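Local atomic coordinates of uncharacterized SRPBCC domain-containing protein (Micromonospora chersina, PDB entry 6V04), a protein that is of unknown function but is encoded in the dynemicin biosynthetic locus and has a START/Bet v1-like fold, consistent with a cyclase/aromatase-related or ligand-binding role. Residues A[13-19]-A[103-109]; A[38-43]-A[141-145]; A[48-54]-A[66-71]. All coordinates share one frame; numbering follows the deposited sequence.

Contact 1 of 3, residues A[13-19]-A[103-109]; sequences WVRVMVS and TTLTVDD
W13 reaches across to D108 through its indole nitrogen: NE1 donates to OD1 of D108 at 3.0 Å. The bond lies close to the ring plane of W13 but meets OD1 from above the carboxylate plane; the side chains lie side by side, their planes 49° apart. CG of W13 stands anti to its backbone nitrogen (chi1 178°), which swings the ring over to the neighbouring strand. CG of R15 also touches D108 OD1, at 3.4 Å, while R15 NE sits over the centre of the indole face and the guanidinium forms a salt bridge with D11. An alanine in place of D108 removes the carboxylate that accepts the indole N-H, and the W13 ring would probably be freer to turn. Further along the same face M17 lies alongside T106, its CG 3.6 Å from T106 OG1. On the other face lie V14, V16 and V18 from one strand and L105, V107 and D109 from the other; V18 CG1 meets L105 CB at 4.0 Å, and V16, V18 and L105 pack on helix 116-139. D109 turns its carboxylate to R114 and W126. Six backbone hydrogen bonds, the straightest from V107 N to V16 O (2.7 Å, 177°), fix the antiparallel register. Pairing the first strand with the last forms one edge of the seven-stranded antiparallel sheet of the helix-grip, or Bet v1-like, fold.

Contact 2 of 3, residues A[38-43]-A[141-145]; sequences AQWFGH and KPSRY
R144 folds back over the last turn of helix 34-40, and its NH1 donates to A38 O at 2.8 Å and 161°. The bond runs nearly in the guanidinium plane, while CA of G42 lies over the centre of one guanidinium face, 3.6 Å from R144 CZ. Bends at chi2 (-90°) and chi3 (-59°) turn the guanidinium back toward A38 O; R144 CD also lies 3.5 Å from F41 N. Q39 O takes a hydrogen bond from S143 N at 2.8 Å and a weak one from R144 N. The positive group is thus set against the A38 carbonyl near the helix C terminus, which would probably favour the charge; NH2 bonds weakly to F58 O. OG of S143 presses on W40 CB at 3.3 Å and is itself bonded to R132 O of the long helix. In this close-packed part W40 O is buried without a partner. The margins are looser: P142 is exposed and lies alongside the side chain of Q39, and H43 turns its ring outward. Near F41 a water links the two segments, accepting from Y145 N at 3.0 Å and donating only weakly to F41 O. On the side away from 141-145, W40 packs on L133 and F41 meets F129 and W94 edge-to-face. Two short helices after the first strand, braced here against the segment following helix 116-139, are characteristic of the Bet v1-like helix-grip fold.

Contact 3 of 3, residues A[48-54]-A[66-71]; sequences MTTGAST and IEVDHV
The carboxylate of E67 bends back toward S53, whose CB stands out of its plane and 3.5 Å from both E67 OE1 and OE2. T50 OG1 approaches the H70 ring obliquely, a tentative contact since H70 has two conformers. T50 has a firmer role: with OG1 anti to the carbonyl carbon (chi1 -65°), that oxygen is placed to accept from V71 N at 3.2 Å and 150°. T49 to A52 form a type II turn; G51 N donates to V68 O at 2.8 Å, and V68 N to A52 O at 3.0 Å. V68 lies beneath the turn, its CB 3.3 Å from T49 O. M48 crosses V68 at about a right angle, CB to V68 CG2 3.8 Å, and its CE reaches I66 CD1 at 4.1 Å. T54 runs alongside I66, with CG2 against I66 CB at 3.8 Å and their backbones bonded in both directions, while its OG1 bonds to A46 O. D69 and H70 form a classic beta bulge opposite L78. The chemistry implies a division of labour: backbone bonds set the register of the hairpin, the threonine hydroxyl extends it, and an apolar strip anchors the turn to the sheet.

How the contacts relate
From the N terminus, strand 14-20 waits for strand 103-110, and contact 1 closes that long loop by joining the first and last strands of the N-terminal sheet. The chain passes helix 34-40, whose end is tied by contact 2 to the segment after helix 116-139. These two loops cross, since 38-43 lies inside the loop closed by contact 1 and 141-145 beyond it. Contact 3 is a local hairpin, 48-54 with 66-71, nested inside both. Contacts 1 and 3 lie on the same sheet, towards its two ends, with centres 19 Å apart. Contact 2 instead joins the end of a helix to a loop, its nearest atoms about 6 Å from each of the other contacts.

Contact 1 of 3, residues A[13-19]-A[103-109]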
loop_
_atom_site.group_PDB
_atom_site.type_symbol
_atom_site.label_atom_id
_atom_site.label_comp_id
_atom_site.label_asym_id
_atom_site.label_seq_id
_atom_site.Cartn_x
_atom_site.Cartn_y
_atom_site.Cartn_z
ATOM N N TRP A 13 -1.891 1.147 17.265
ATOM C CA TRP A 13 -0.993 0.001 17.360
ATOM C C TRP A 13 -1.715 -1.274 16.942
ATOM O O TRP A 13 -2.579 -1.779 17.664
ATOM C CB TRP A 13 -0.477 -0.091 18.788
ATOM C CG TRP A 13 0.419 -1.214 19.104
ATOM C CD1 TRP A 13 1.046 -2.061 18.245
ATOM C CD2 TRP A 13 0.796 -1.613 20.420
ATOM N NE1 TRP A 13 1.797 -2.978 18.960
ATOM C CE2 TRP A 13 1.656 -2.718 20.295
ATOM C CE3 TRP A 13 0.480 -1.139 21.695
ATOM C CZ2 TRP A 13 2.213 -3.354 21.401
ATOM C CZ3 TRP A 13 1.025 -1.772 22.787
ATOM C CH2 TRP A 13 1.884 -2.873 22.629
ATOM N N VAL A 14 -1.359 -1.799 15.774
ATOM C CA VAL A 14 -1.936 -3.036 15.278
ATOM C C VAL A 14 -1.084 -4.197 15.760
ATOM O O VAL A 14 0.145 -4.169 15.639
ATOM C CB VAL A 14 -2.028 -3.009 13.744
ATOM C CG1 VAL A 14 -2.412 -4.372 13.229
ATOM C CG2 VAL A 14 -3.035 -1.955 13.320
ATOM N N ARG A 15 -1.733 -5.205 16.336
ATOM C CA ARG A 15 -1.068 -6.402 16.838
ATOM C C ARG A 15 -1.788 -7.613 16.271
ATOM O O ARG A 15 -3.002 -7.754 16.451
ATOM C CB ARG A 15 -1.084 -6.454 18.365
ATOM C CG ARG A 15 -0.267 -5.395 19.022
ATOM C CD ARG A 15 -0.823 -5.080 20.405
ATOM N NE ARG A 15 -1.676 -3.898 20.341
ATOM C CZ ARG A 15 -2.798 -3.724 21.029
ATOM N NH1 ARG A 15 -3.245 -4.663 21.856
ATOM N NH2 ARG A 15 -3.484 -2.599 20.876
ATOM N N VAL A 16 -1.050 -8.469 15.567
ATOM C CA VAL A 16 -1.595 -9.673 14.953
ATOM C C VAL A 16 -0.672 -10.832 15.305
ATOM O O VAL A 16 0.541 -10.660 15.443
ATOM C CB VAL A 16 -1.744 -9.518 13.420
ATOM C CG1 VAL A 16 -1.892 -10.866 12.743
ATOM C CG2 VAL A 16 -2.940 -8.633 13.100
ATOM N N MET A 17 -1.258 -12.016 15.474
ATOM C CA MET A 17 -0.502 -13.209 15.820
ATOM C C MET A 17 -0.963 -14.373 14.955
ATOM O O MET A 17 -2.113 -14.420 14.509
ATOM C CB MET A 17 -0.665 -13.592 17.312
ATOM C CG MET A 17 -0.100 -12.599 18.311
ATOM S SD MET A 17 -1.198 -11.209 18.667
ATOM C CE MET A 17 -0.630 -10.737 20.302
ATOM N N VAL A 18 -0.050 -15.309 14.715
ATOM C CA VAL A 18 -0.403 -16.605 14.149
ATOM C C VAL A 18 0.418 -17.671 14.863
ATOM O O VAL A 18 1.593 -17.460 15.180
ATOM C CB VAL A 18 -0.186 -16.650 12.617
ATOM C CG1 VAL A 18 1.289 -16.490 12.259
ATOM C CG2 VAL A 18 -0.751 -17.942 12.035
ATOM N N SER A 19 -0.218 -18.802 15.142
ATOM C CA SER A 19 0.442 -19.974 15.698
ATOM C C SER A 19 0.514 -21.037 14.614
ATOM O O SER A 19 -0.497 -21.335 13.973
ATOM C CB SER A 19 -0.312 -20.506 16.916
ATOM O OG SER A 19 0.224 -21.747 17.333
ATOM N N THR A 103 4.899 -22.689 17.036
ATOM C CA THR A 103 5.606 -21.419 17.044
ATOM C C THR A 103 4.597 -20.300 16.849
ATOM O O THR A 103 3.695 -20.409 16.018
ATOM C CB THR A 103 6.656 -21.360 15.929
ATOM O OG1 THR A 103 7.693 -22.313 16.195
ATOM C CG2 THR A 103 7.266 -19.956 15.839
ATOM N N THR A 104 4.738 -19.225 17.622
ATOM C CA THR A 104 3.889 -18.058 17.446
ATOM C C THR A 104 4.705 -16.929 16.841
ATOM O O THR A 104 5.795 -16.614 17.331
ATOM C CB THR A 104 3.276 -17.609 18.770
ATOM O OG1 THR A 104 2.468 -18.663 19.309
ATOM C CG2 THR A 104 2.420 -16.370 18.561
ATOM N N LEU A 105 4.168 -16.319 15.790
ATOM C CA LEU A 105 4.700 -15.080 15.243
ATOM C C LEU A 105 3.776 -13.948 15.668
ATOM O O LEU A 105 2.570 -14.000 15.412
ATOM C CB LEU A 105 4.805 -15.142 13.719
ATOM C CG LEU A 105 5.006 -13.810 12.992
ATOM C CD1 LEU A 105 6.375 -13.269 13.264
ATOM C CD2 LEU A 105 4.793 -13.983 11.489
ATOM N N THR A 106 4.341 -12.933 16.313
ATOM C CA THR A 106 3.607 -11.744 16.715
ATOM C C THR A 106 4.084 -10.568 15.876
ATOM O O THR A 106 5.285 -10.281 15.838
ATOM C CB THR A 106 3.821 -11.450 18.205
ATOM O OG1 THR A 106 3.416 -12.580 18.982
ATOM C CG2 THR A 106 3.026 -10.225 18.649
ATOM N N VAL A 107 3.146 -9.891 15.216
ATOM C CA VAL A 107 3.437 -8.716 14.406
ATOM C C VAL A 107 2.928 -7.487 15.134
ATOM O O VAL A 107 1.748 -7.421 15.501
ATOM C CB VAL A 107 2.790 -8.797 13.017
ATOM C CG1 VAL A 107 3.070 -7.504 12.246
ATOM C CG2 VAL A 107 3.298 -10.015 12.256
ATOM N N ASP A 108 3.819 -6.519 15.338
ATOM C CA ASP A 108 3.489 -5.192 15.835
ATOM C C ASP A 108 3.661 -4.182 14.711
ATOM O O ASP A 108 4.668 -4.210 14.004
ATOM C CB ASP A 108 4.416 -4.789 16.980
ATOM C CG ASP A 108 4.236 -5.632 18.216
ATOM O OD1 ASP A 108 3.112 -5.672 18.749
ATOM O OD2 ASP A 108 5.237 -6.235 18.660
ATOM N N ASP A 109 2.698 -3.271 14.561
ATOM C CA ASP A 109 2.776 -2.225 13.538
ATOM C C ASP A 109 2.184 -0.962 14.143
ATOM O O ASP A 109 0.973 -0.903 14.374
ATOM C CB ASP A 109 2.026 -2.643 12.263
ATOM C CG ASP A 109 2.115 -1.618 11.143
ATOM O OD1 ASP A 109 2.330 -0.420 11.417
ATOM O OD2 ASP A 109 1.935 -2.019 9.954
#

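Contact 2 of 3, residues A[38-43]-A[141-145]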
loop_
_atom_site.group_PDB
_atom_site.type_symbol
_atom_site.label_atom_id
_atom_site.label_comp_id
_atom_site.label_asym_id
_atom_site.label_seq_id
_atom_site.Cartn_x
_atom_site.Cartn_y
_atom_site.Cartn_z
ATOM N N ALA A 38 9.693 -14.647 -0.640
ATOM C CA ALA A 38 9.004 -14.422 -1.905
ATOM C C ALA A 38 7.914 -15.446 -2.178
ATOM O O ALA A 38 7.130 -15.254 -3.113
ATOM C CB ALA A 38 10.028 -14.417 -3.037
ATOM N N GLN A 39 7.841 -16.527 -1.403
ATOM C CA GLN A 39 6.797 -17.518 -1.625
ATOM C C GLN A 39 5.490 -17.171 -0.933
ATOM O O GLN A 39 4.458 -17.753 -1.274
ATOM C CB GLN A 39 7.261 -18.901 -1.161
ATOM C CG GLN A 39 8.576 -19.352 -1.776
ATOM C CD GLN A 39 8.544 -19.347 -3.276
ATOM O OE1 GLN A 39 9.404 -18.751 -3.929
ATOM N NE2 GLN A 39 7.549 -20.014 -3.840
ATOM N N TRP A 40 5.500 -16.249 0.052
ATOM C CA TRP A 40 4.277 -15.897 0.766
ATOM C C TRP A 40 4.079 -14.405 0.979
ATOM O O TRP A 40 2.926 -13.978 1.107
ATOM C CB TRP A 40 4.240 -16.611 2.140
ATOM C CG TRP A 40 5.331 -16.165 3.070
ATOM C CD1 TRP A 40 6.610 -16.642 3.115
ATOM C CD2 TRP A 40 5.249 -15.139 4.066
ATOM N NE1 TRP A 40 7.326 -15.978 4.082
ATOM C CE2 TRP A 40 6.516 -15.044 4.673
ATOM C CE3 TRP A 40 4.230 -14.290 4.503
ATOM C CZ2 TRP A 40 6.782 -14.137 5.710
ATOM C CZ3 TRP A 40 4.505 -13.385 5.537
ATOM C CH2 TRP A 40 5.772 -13.309 6.101
ATOM N N PHE A 41 5.140 -13.595 1.022
ATOM C CA PHE A 41 5.047 -12.186 1.392
ATOM C C PHE A 41 5.296 -11.276 0.195
ATOM O O PHE A 41 4.380 -10.585 -0.258
ATOM C CB PHE A 41 6.038 -11.896 2.525
ATOM C CG PHE A 41 5.971 -10.484 3.062
ATOM C CD1 PHE A 41 4.801 -9.990 3.594
ATOM C CD2 PHE A 41 7.106 -9.681 3.078
ATOM C CE1 PHE A 41 4.749 -8.691 4.112
ATOM C CE2 PHE A 41 7.060 -8.390 3.594
ATOM C CZ PHE A 41 5.880 -7.897 4.090
ATOM N N GLY A 42 6.520 -11.233 -0.306
ATOM C CA GLY A 42 6.876 -10.317 -1.372
ATOM C C GLY A 42 8.339 -10.490 -1.693
ATOM O O GLY A 42 9.039 -11.305 -1.088
ATOM N N HIS A 43 8.799 -9.702 -2.655
ATOM C CA HIS A 43 10.163 -9.798 -3.149
ATOM C C HIS A 43 11.050 -8.776 -2.445
ATOM O O HIS A 43 10.862 -7.569 -2.616
ATOM C CB HIS A 43 10.204 -9.571 -4.658
ATOM C CG HIS A 43 11.592 -9.513 -5.207
ATOM N ND1 HIS A 43 12.307 -10.644 -5.532
ATOM C CD2 HIS A 43 12.415 -8.464 -5.439
ATOM C CE1 HIS A 43 13.508 -10.294 -5.957
ATOM N NE2 HIS A 43 13.600 -8.978 -5.912
ATOM N N LYS A 141 3.923 -24.821 -0.943
ATOM C CA LYS A 141 3.565 -24.190 -2.206
ATOM C C LYS A 141 3.505 -22.685 -2.021
ATOM O O LYS A 141 3.288 -22.196 -0.911
ATOM C CB LYS A 141 2.210 -24.701 -2.689
ATOM C CG LYS A 141 2.118 -26.205 -2.887
ATOM C CD LYS A 141 2.886 -26.641 -4.112
ATOM C CE LYS A 141 2.758 -28.141 -4.363
ATOM N NZ LYS A 141 1.360 -28.550 -4.693
ATOM N N PRO A 142 3.692 -21.907 -3.082
ATOM C CA PRO A 142 3.548 -20.460 -2.930
ATOM C C PRO A 142 2.125 -20.084 -2.554
ATOM O O PRO A 142 1.149 -20.668 -3.031
ATOM C CB PRO A 142 3.946 -19.902 -4.298
ATOM C CG PRO A 142 3.862 -21.035 -5.230
ATOM C CD PRO A 142 4.150 -22.274 -4.430
ATOM N N SER A 143 2.021 -19.099 -1.675
ATOM C CA SER A 143 0.743 -18.588 -1.211
ATOM C C SER A 143 0.605 -17.094 -1.452
ATOM O O SER A 143 -0.335 -16.483 -0.941
ATOM C CB SER A 143 0.593 -18.896 0.278
ATOM O OG SER A 143 1.666 -18.270 0.946
ATOM N N ARG A 144 1.513 -16.492 -2.224
ATOM C CA ARG A 144 1.445 -15.078 -2.580
ATOM C C ARG A 144 0.137 -14.738 -3.278
ATOM O O ARG A 144 -0.370 -15.523 -4.087
ATOM C CB ARG A 144 2.566 -14.715 -3.560
ATOM C CG ARG A 144 3.983 -14.824 -3.057
ATOM C CD ARG A 144 4.466 -13.529 -2.423
ATOM N NE ARG A 144 4.427 -12.371 -3.325
ATOM C CZ ARG A 144 5.399 -12.028 -4.166
ATOM N NH1 ARG A 144 6.511 -12.749 -4.248
ATOM N NH2 ARG A 144 5.255 -10.950 -4.927
ATOM N N TYR A 145 -0.347 -13.515 -3.082
ATOM C CA TYR A 145 -1.324 -13.010 -4.044
ATOM C C TYR A 145 -0.594 -12.465 -5.261
ATOM O O TYR A 145 0.586 -12.104 -5.186
ATOM C CB TYR A 145 -2.223 -11.935 -3.443
ATOM C CG TYR A 145 -1.565 -10.657 -2.964
ATOM C CD1 TYR A 145 -1.268 -9.611 -3.833
ATOM C CD2 TYR A 145 -1.322 -10.463 -1.619
ATOM C CE1 TYR A 145 -0.689 -8.426 -3.367
ATOM C CE2 TYR A 145 -0.760 -9.296 -1.146
ATOM C CZ TYR A 145 -0.448 -8.276 -2.009
ATOM O OH TYR A 145 0.103 -7.113 -1.474
HETATM O O HOH W 1 1.601 -11.851 -1.510
#

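Contact 3 of 3, residues A[48-54]-A[66-71]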
loop_
_atom_site.group_PDB
_atom_site.type_symbol
_atom_site.label_atom_id
_atom_site.label_comp_id
_atom_site.label_asym_id
_atom_site.label_seq_id
_atom_site.Cartn_x
_atom_site.Cartn_y
_atom_site.Cartn_z
ATOM N N MET A 48 17.009 -8.620 5.084
ATOM C CA MET A 48 17.052 -7.666 6.186
ATOM C C MET A 48 18.343 -7.839 6.979
ATOM O O MET A 48 18.694 -8.948 7.388
ATOM C CB MET A 48 15.835 -7.865 7.076
ATOM C CG MET A 48 14.532 -7.494 6.414
ATOM S SD MET A 48 13.194 -7.499 7.606
ATOM C CE MET A 48 11.837 -6.871 6.634
ATOM N N THR A 49 19.052 -6.729 7.186
ATOM C CA THR A 49 20.342 -6.704 7.859
ATOM C C THR A 49 20.363 -5.528 8.824
ATOM O O THR A 49 19.899 -4.437 8.486
ATOM C CB THR A 49 21.491 -6.573 6.846
ATOM O OG1 THR A 49 21.502 -7.721 5.989
ATOM C CG2 THR A 49 22.832 -6.438 7.552
ATOM N N THR A 50 20.894 -5.750 10.029
ATOM C CA THR A 50 20.928 -4.695 11.036
ATOM C C THR A 50 21.554 -3.422 10.475
ATOM O O THR A 50 22.677 -3.436 9.961
ATOM C CB THR A 50 21.716 -5.160 12.267
ATOM O OG1 THR A 50 21.026 -6.241 12.907
ATOM C CG2 THR A 50 21.886 -4.016 13.267
ATOM N N GLY A 51 20.822 -2.316 10.592
ATOM C CA GLY A 51 21.336 -1.016 10.213
ATOM C C GLY A 51 21.337 -0.728 8.730
ATOM O O GLY A 51 21.910 0.286 8.317
ATOM N N ALA A 52 20.713 -1.578 7.916
ATOM C CA ALA A 52 20.739 -1.446 6.469
ATOM C C ALA A 52 19.333 -1.261 5.912
ATOM O O ALA A 52 18.337 -1.688 6.505
ATOM C CB ALA A 52 21.382 -2.675 5.808
ATOM N N SER A 53 19.267 -0.629 4.749
ATOM C CA SER A 53 18.005 -0.409 4.074
ATOM C C SER A 53 17.735 -1.530 3.082
ATOM O O SER A 53 18.657 -2.160 2.555
ATOM C CB SER A 53 18.001 0.943 3.359
ATOM O OG SER A 53 19.015 1.003 2.373
ATOM N N THR A 54 16.453 -1.789 2.849
ATOM C CA THR A 54 16.033 -2.707 1.804
ATOM C C THR A 54 14.650 -2.281 1.320
ATOM O O THR A 54 14.141 -1.216 1.683
ATOM C CB THR A 54 16.095 -4.161 2.301
ATOM O OG1 THR A 54 15.867 -5.063 1.206
ATOM C CG2 THR A 54 15.088 -4.431 3.398
ATOM N N ILE A 66 12.249 0.074 3.345
ATOM C CA ILE A 66 12.490 -0.468 4.681
ATOM C C ILE A 66 13.851 -0.015 5.200
ATOM O O ILE A 66 14.849 -0.034 4.472
ATOM C CB ILE A 66 12.431 -2.010 4.675
ATOM C CG1 ILE A 66 11.078 -2.493 4.144
ATOM C CG2 ILE A 66 12.709 -2.556 6.086
ATOM C CD1 ILE A 66 11.012 -3.989 3.899
ATOM N N GLU A 67 13.897 0.336 6.481
ATOM C CA GLU A 67 15.144 0.531 7.214
ATOM C C GLU A 67 15.132 -0.436 8.390
ATOM O O GLU A 67 14.211 -0.397 9.211
ATOM C CB GLU A 67 15.287 1.973 7.710
ATOM C CG GLU A 67 15.422 3.003 6.606
ATOM C CD GLU A 67 16.821 3.052 6.022
ATOM O OE1 GLU A 67 17.703 2.319 6.517
ATOM O OE2 GLU A 67 17.038 3.831 5.068
ATOM N N VAL A 68 16.135 -1.302 8.468
ATOM C CA VAL A 68 16.147 -2.398 9.432
ATOM C C VAL A 68 16.951 -1.974 10.650
ATOM O O VAL A 68 18.114 -1.563 10.535
ATOM C CB VAL A 68 16.716 -3.686 8.817
ATOM C CG1 VAL A 68 16.820 -4.785 9.885
ATOM C CG2 VAL A 68 15.858 -4.148 7.625
ATOM N N ASP A 69 16.341 -2.103 11.821
ATOM C CA ASP A 69 17.001 -1.728 13.060
ATOM C C ASP A 69 17.672 -2.901 13.740
ATOM O O ASP A 69 18.807 -2.762 14.212
ATOM C CB ASP A 69 16.001 -1.080 14.011
ATOM C CG ASP A 69 15.557 0.285 13.525
ATOM O OD1 ASP A 69 16.439 1.086 13.142
ATOM O OD2 ASP A 69 14.341 0.534 13.489
ATOM N N HIS A 70 17.022 -4.052 13.814
ATOM C CA HIS A 70 17.720 -5.181 14.390
ATOM C C HIS A 70 17.175 -6.498 13.883
ATOM O O HIS A 70 15.965 -6.679 13.732
ATOM C CB HIS A 70 17.665 -5.179 15.916
ATOM C CG HIS A 70 18.803 -5.925 16.521
ATOM N ND1 HIS A 70 20.101 -5.465 16.452
ATOM C CD2 HIS A 70 18.860 -7.128 17.132
ATOM C CE1 HIS A 70 20.903 -6.340 17.023
ATOM N NE2 HIS A 70 20.176 -7.361 17.438
ATOM N N VAL A 71 18.109 -7.414 13.658
ATOM C CA VAL A 71 17.848 -8.786 13.259
ATOM C C VAL A 71 18.467 -9.664 14.343
ATOM O O VAL A 71 19.699 -9.723 14.478
ATOM C CB VAL A 71 18.435 -9.099 11.877
ATOM C CG1 VAL A 71 18.179 -10.555 11.495
ATOM C CG2 VAL A 71 17.867 -8.143 10.842
#